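Local coordinates for hypothetical protein (Geobacillus stearothermophilus, PDB 1SFS) that is of uncharacterised function but carries an Rv2525c-like, glycoside hydrolase-like domain and is possibly a bacterial lysozyme, at residues 29-43 with 46-59. Sequence-based numbering, arbitrary orientation. Where two conformers were deposited one is given.
Sequences IWGVDSAQVVTDQLF and VRTELGYPKFWGRY
The indole of Trp56 lies sandwiched between two valines: Val32 CG2 sits over one face, 3.5 Å from the centroid of the six-membered ring, and Val38 CG2 over the opposite face, 3.4 Å from that of the five-membered ring, both CH-pi contacts. Its orientation is fixed at the edge, where NE1 donates in the ring plane to Ser34 OG (2.9 Å). That hydroxyl donates to Gln36 O, so both polar groups are satisfied inside the core. With CG1 of Val32 anti to the carbonyl carbon (chi1 -62°), CG2 is left between backbone N and carbonyl carbon, against the ring. Strands 29-33 and 55-59 run parallel, joined by helix 40-49 in a beta-alpha-beta crossover, and the indole fills the space between strand and helix, with Leu42 CD2 3.8 Å from CZ2 of Trp56. A leucine in place of Trp56 would probably leave Ser34 OG without its donor and open a gap between Val32 and Val38. Phe43 packs its edge on the face of Tyr52, an offset edge-to-face stack. On the sheet's other side Phe55 covers Gly31 CA with its ring face. Packing loosens toward solvent, where partly exposed Lys54 shares a water with Trp30 N while its NZ also salt-bridges Glu195.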
loop_
_atom_site.group_PDB
_atom_site.type_symbol
_atom_site.label_atom_id
_atom_site.label_comp_id
_atom_site.label_asym_id
_atom_site.label_seq_id
_atom_site.Cartn_x
_atom_site.Cartn_y
_atom_site.Cartn_z
ATOM N N ILE A 29 5.803 -9.357 10.112
ATOM C CA ILE A 29 7.045 -8.661 9.704
ATOM C C ILE A 29 6.758 -7.198 9.876
ATOM O O ILE A 29 5.700 -6.729 9.495
ATOM C CB ILE A 29 7.231 -9.027 8.194
ATOM C CG1 ILE A 29 7.356 -10.527 8.022
ATOM C CG2 ILE A 29 8.378 -8.282 7.608
ATOM C CD1 ILE A 29 8.694 -11.043 8.321
ATOM N N TRP A 30 7.675 -6.412 10.383
ATOM C CA TRP A 30 7.438 -5.005 10.720
ATOM C C TRP A 30 8.016 -4.089 9.681
ATOM O O TRP A 30 9.114 -4.340 9.149
ATOM C CB TRP A 30 8.062 -4.735 12.094
ATOM C CG TRP A 30 7.780 -3.373 12.684
ATOM C CD1 TRP A 30 6.694 -2.987 13.420
ATOM C CD2 TRP A 30 8.633 -2.242 12.599
ATOM N NE1 TRP A 30 6.809 -1.687 13.784
ATOM C CE2 TRP A 30 7.984 -1.194 13.308
ATOM C CE3 TRP A 30 9.884 -2.018 11.996
ATOM C CZ2 TRP A 30 8.570 0.045 13.410
ATOM C CZ3 TRP A 30 10.454 -0.767 12.108
ATOM C CH2 TRP A 30 9.800 0.230 12.811
ATOM N N GLY A 31 7.305 -3.007 9.419
ATOM C CA GLY A 31 7.778 -1.985 8.499
ATOM C C GLY A 31 7.092 -0.671 8.734
ATOM O O GLY A 31 6.390 -0.497 9.719
ATOM N N VAL A 32 7.375 0.271 7.824
ATOM C CA VAL A 32 6.894 1.628 7.993
ATOM C C VAL A 32 6.407 2.165 6.651
ATOM O O VAL A 32 6.517 1.483 5.632
ATOM C CB VAL A 32 8.003 2.570 8.576
ATOM C CG1 VAL A 32 8.415 2.076 9.958
ATOM C CG2 VAL A 32 9.179 2.702 7.637
ATOM N N ASP A 33 5.863 3.361 6.636
ATOM C CA ASP A 33 5.588 4.071 5.398
ATOM C C ASP A 33 5.765 5.576 5.691
ATOM O O ASP A 33 5.655 6.009 6.844
ATOM C CB ASP A 33 4.199 3.743 4.824
ATOM C CG ASP A 33 3.068 4.152 5.698
ATOM O OD1 ASP A 33 2.749 5.388 5.675
ATOM O OD2 ASP A 33 2.499 3.302 6.412
ATOM N N SER A 34 6.013 6.343 4.638
ATOM C CA SER A 34 6.150 7.778 4.798
ATOM C C SER A 34 5.777 8.518 3.530
ATOM O O SER A 34 6.056 8.094 2.415
ATOM C CB SER A 34 7.574 8.141 5.204
ATOM O OG SER A 34 8.545 7.786 4.244
ATOM N N ALA A 35 5.211 9.709 3.741
ATOM C CA ALA A 35 4.959 10.640 2.667
ATOM C C ALA A 35 6.245 11.167 2.035
ATOM O O ALA A 35 6.317 11.409 0.853
ATOM C CB ALA A 35 4.141 11.794 3.184
ATOM N N GLN A 36 7.274 11.347 2.865
ATOM C CA GLN A 36 8.530 11.938 2.391
ATOM C C GLN A 36 9.522 10.849 1.981
ATOM O O GLN A 36 9.453 9.680 2.339
ATOM C CB GLN A 36 9.041 12.969 3.402
ATOM C CG GLN A 36 9.656 12.284 4.556
ATOM C CD GLN A 36 9.927 13.312 5.672
ATOM O OE1 GLN A 36 9.069 13.762 6.398
ATOM N NE2 GLN A 36 11.199 13.658 5.879
ATOM N N VAL A 37 10.500 11.300 1.181
ATOM C CA VAL A 37 11.610 10.496 0.705
ATOM C C VAL A 37 12.396 9.860 1.852
ATOM O O VAL A 37 12.691 10.533 2.873
ATOM C CB VAL A 37 12.554 11.373 -0.141
ATOM C CG1 VAL A 37 13.903 10.738 -0.463
ATOM C CG2 VAL A 37 11.820 11.814 -1.385
ATOM N N VAL A 38 12.801 8.626 1.619
ATOM C CA VAL A 38 13.697 7.952 2.552
ATOM C C VAL A 38 15.107 8.430 2.270
ATOM O O VAL A 38 15.783 7.881 1.418
ATOM C CB VAL A 38 13.607 6.446 2.427
ATOM C CG1 VAL A 38 14.406 5.791 3.555
ATOM C CG2 VAL A 38 12.177 5.954 2.493
ATOM N N THR A 39 15.574 9.391 2.991
ATOM C CA THR A 39 16.980 9.767 3.034
ATOM C C THR A 39 17.674 8.874 4.024
ATOM O O THR A 39 17.058 8.189 4.852
ATOM C CB THR A 39 17.079 11.244 3.474
ATOM O OG1 THR A 39 16.550 11.301 4.793
ATOM C CG2 THR A 39 16.413 12.188 2.482
ATOM N N ASP A 40 19.006 8.899 4.006
ATOM C CA ASP A 40 19.735 8.155 5.036
ATOM C C ASP A 40 19.372 8.636 6.414
ATOM O O ASP A 40 19.224 7.849 7.347
ATOM C CB ASP A 40 21.248 8.222 4.879
ATOM C CG ASP A 40 21.943 7.282 5.896
ATOM O OD1 ASP A 40 21.778 6.048 5.848
ATOM O OD2 ASP A 40 22.717 7.751 6.769
ATOM N N GLN A 41 19.193 9.960 6.538
ATOM C CA GLN A 41 18.793 10.547 7.830
ATOM C C GLN A 41 17.475 9.969 8.333
ATOM O O GLN A 41 17.418 9.594 9.511
ATOM C CB GLN A 41 18.791 12.065 7.771
ATOM C CG GLN A 41 20.215 12.606 7.850
ATOM C CD GLN A 41 20.932 12.655 9.175
ATOM O OE1 GLN A 41 20.405 12.215 10.190
ATOM N NE2 GLN A 41 22.156 13.189 9.286
ATOM N N LEU A 42 16.468 9.849 7.481
ATOM C CA LEU A 42 15.178 9.325 7.905
ATOM C C LEU A 42 15.305 7.842 8.201
ATOM O O LEU A 42 14.729 7.353 9.171
ATOM C CB LEU A 42 14.105 9.593 6.851
ATOM C CG LEU A 42 12.701 9.111 7.186
ATOM C CD1 LEU A 42 12.167 9.653 8.500
ATOM C CD2 LEU A 42 11.752 9.445 6.087
ATOM N N PHE A 43 16.023 7.084 7.375
ATOM C CA PHE A 43 16.237 5.650 7.669
ATOM C C PHE A 43 16.883 5.494 8.992
ATOM O O PHE A 43 16.452 4.614 9.787
ATOM C CB PHE A 43 17.036 5.002 6.508
ATOM C CG PHE A 43 17.390 3.587 6.854
ATOM C CD1 PHE A 43 16.519 2.530 6.797
ATOM C CD2 PHE A 43 18.685 3.315 7.303
ATOM C CE1 PHE A 43 16.873 1.219 7.222
ATOM C CE2 PHE A 43 19.087 2.073 7.724
ATOM C CZ PHE A 43 18.156 1.086 7.688
ATOM N N VAL A 46 14.506 6.001 11.915
ATOM C CA VAL A 46 13.658 4.829 12.149
ATOM C C VAL A 46 14.436 3.678 12.786
ATOM O O VAL A 46 14.025 3.085 13.755
ATOM C CB VAL A 46 12.967 4.414 10.853
ATOM C CG1 VAL A 46 12.219 3.103 11.020
ATOM C CG2 VAL A 46 11.980 5.485 10.387
ATOM N N ARG A 47 15.587 3.361 12.180
ATOM C CA ARG A 47 16.395 2.208 12.555
ATOM C C ARG A 47 16.726 2.332 14.025
ATOM O O ARG A 47 16.628 1.308 14.763
ATOM C CB ARG A 47 17.689 2.066 11.733
ATOM C CG ARG A 47 18.516 0.794 12.072
ATOM C CD ARG A 47 19.728 0.648 11.145
ATOM N NE ARG A 47 20.761 1.627 11.369
ATOM C CZ ARG A 47 21.725 1.520 12.293
ATOM N NH1 ARG A 47 22.628 2.510 12.368
ATOM N NH2 ARG A 47 21.742 0.436 13.092
ATOM N N THR A 48 17.115 3.473 14.525
ATOM C CA THR A 48 17.612 3.637 15.870
ATOM C C THR A 48 16.500 3.990 16.857
ATOM O O THR A 48 16.611 3.681 18.062
ATOM C CB THR A 48 18.733 4.683 15.947
ATOM O OG1 THR A 48 18.254 5.963 15.515
ATOM C CG2 THR A 48 19.921 4.319 15.050
ATOM N N GLU A 49 15.426 4.660 16.436
ATOM C CA GLU A 49 14.348 5.086 17.314
ATOM C C GLU A 49 13.131 4.141 17.348
ATOM O O GLU A 49 12.359 4.205 18.333
ATOM C CB GLU A 49 13.741 6.444 16.951
ATOM C CG GLU A 49 14.701 7.597 17.020
ATOM C CD GLU A 49 15.081 8.118 18.387
ATOM O OE1 GLU A 49 14.285 8.015 19.346
ATOM O OE2 GLU A 49 16.179 8.689 18.513
ATOM N N LEU A 50 12.943 3.336 16.320
ATOM C CA LEU A 50 11.750 2.476 16.245
ATOM C C LEU A 50 12.127 1.037 16.001
ATOM O O LEU A 50 11.564 0.145 16.689
ATOM C CB LEU A 50 10.807 2.955 15.134
ATOM C CG LEU A 50 10.038 4.234 15.433
ATOM C CD1 LEU A 50 9.350 4.714 14.154
ATOM C CD2 LEU A 50 9.017 4.101 16.579
ATOM N N GLY A 51 12.961 0.746 15.050
ATOM C CA GLY A 51 13.285 -0.591 14.720
ATOM C C GLY A 51 13.754 -0.710 13.274
ATOM O O GLY A 51 13.852 0.255 12.545
ATOM N N TYR A 52 14.055 -1.928 12.860
ATOM C CA TYR A 52 14.603 -2.137 11.533
ATOM C C TYR A 52 13.464 -2.486 10.574
ATOM O O TYR A 52 12.904 -3.569 10.668
ATOM C CB TYR A 52 15.664 -3.285 11.544
ATOM C CG TYR A 52 16.589 -3.051 10.406
ATOM C CD1 TYR A 52 17.887 -2.572 10.634
ATOM C CD2 TYR A 52 16.223 -3.258 9.098
ATOM C CE1 TYR A 52 18.747 -2.344 9.570
ATOM C CE2 TYR A 52 17.064 -2.986 8.012
ATOM C CZ TYR A 52 18.313 -2.532 8.259
ATOM O OH TYR A 52 19.186 -2.251 7.238
ATOM N N PRO A 53 13.084 -1.590 9.668
ATOM C CA PRO A 53 11.919 -1.898 8.827
ATOM C C PRO A 53 12.290 -2.923 7.791
ATOM O O PRO A 53 13.349 -2.813 7.152
ATOM C CB PRO A 53 11.581 -0.541 8.250
ATOM C CG PRO A 53 12.934 0.123 8.111
ATOM C CD PRO A 53 13.706 -0.310 9.330
ATOM N N LYS A 54 11.416 -3.882 7.522
ATOM C CA LYS A 54 11.639 -4.844 6.459
ATOM C C LYS A 54 11.063 -4.347 5.132
ATOM O O LYS A 54 11.458 -4.842 4.061
ATOM C CB LYS A 54 11.103 -6.215 6.816
ATOM C CG LYS A 54 11.625 -6.753 8.114
ATOM C CD LYS A 54 13.076 -6.507 8.479
ATOM C CE LYS A 54 13.540 -7.001 9.857
ATOM N NZ LYS A 54 12.832 -6.319 11.056
ATOM N N PHE A 55 10.175 -3.377 5.195
ATOM C CA PHE A 55 9.550 -2.784 4.042
ATOM C C PHE A 55 9.224 -1.343 4.378
ATOM O O PHE A 55 9.100 -0.993 5.560
ATOM C CB PHE A 55 8.322 -3.559 3.554
ATOM C CG PHE A 55 7.214 -3.665 4.599
ATOM C CD1 PHE A 55 6.201 -2.716 4.628
ATOM C CD2 PHE A 55 7.220 -4.664 5.541
ATOM C CE1 PHE A 55 5.210 -2.806 5.597
ATOM C CE2 PHE A 55 6.204 -4.752 6.516
ATOM C CZ PHE A 55 5.200 -3.830 6.525
ATOM N N TRP A 56 9.090 -0.540 3.326
ATOM C CA TRP A 56 8.869 0.903 3.497
ATOM C C TRP A 56 7.890 1.344 2.431
ATOM O O TRP A 56 8.208 1.312 1.229
ATOM C CB TRP A 56 10.191 1.647 3.442
ATOM C CG TRP A 56 10.142 3.036 4.049
ATOM C CD1 TRP A 56 9.256 4.035 3.789
ATOM C CD2 TRP A 56 11.051 3.560 5.029
ATOM N NE1 TRP A 56 9.536 5.126 4.565
ATOM C CE2 TRP A 56 10.625 4.867 5.314
ATOM C CE3 TRP A 56 12.145 3.039 5.706
ATOM C CZ2 TRP A 56 11.304 5.662 6.243
ATOM C CZ3 TRP A 56 12.813 3.832 6.621
ATOM C CH2 TRP A 56 12.383 5.127 6.874
ATOM N N GLY A 57 6.694 1.747 2.822
ATOM C CA GLY A 57 5.682 2.245 1.909
ATOM C C GLY A 57 6.044 3.652 1.420
ATOM O O GLY A 57 6.341 4.528 2.218
ATOM N N ARG A 58 6.008 3.812 0.116
ATOM C CA ARG A 58 6.378 5.050 -0.537
ATOM C C ARG A 58 5.515 5.269 -1.755
ATOM O O ARG A 58 4.966 4.342 -2.345
ATOM C CB ARG A 58 7.850 5.004 -0.965
ATOM C CG ARG A 58 8.826 5.090 0.196
ATOM C CD ARG A 58 8.816 6.479 0.884
ATOM N NE ARG A 58 9.297 7.465 -0.076
ATOM C CZ ARG A 58 8.596 8.390 -0.680
ATOM N NH1 ARG A 58 7.320 8.654 -0.330
ATOM N NH2 ARG A 58 9.167 9.083 -1.642
ATOM N N TYR A 59 5.408 6.531 -2.162
ATOM C CA TYR A 59 4.468 6.950 -3.204
ATOM C C TYR A 59 5.103 6.988 -4.560
ATOM O O TYR A 59 6.216 7.478 -4.772
ATOM C CB TYR A 59 3.851 8.325 -2.808
ATOM C CG TYR A 59 3.057 8.160 -1.573
ATOM C CD1 TYR A 59 3.635 8.243 -0.308
ATOM C CD2 TYR A 59 1.714 7.784 -1.615
ATOM C CE1 TYR A 59 2.901 8.031 0.840
ATOM C CE2 TYR A 59 0.965 7.586 -0.494
ATOM C CZ TYR A 59 1.539 7.706 0.747
ATOM O OH TYR A 59 0.848 7.479 1.902
HETATM O O HOH W 1 10.213 -7.618 11.307
HETATM O O HOH W 2 2.311 7.513 4.111
#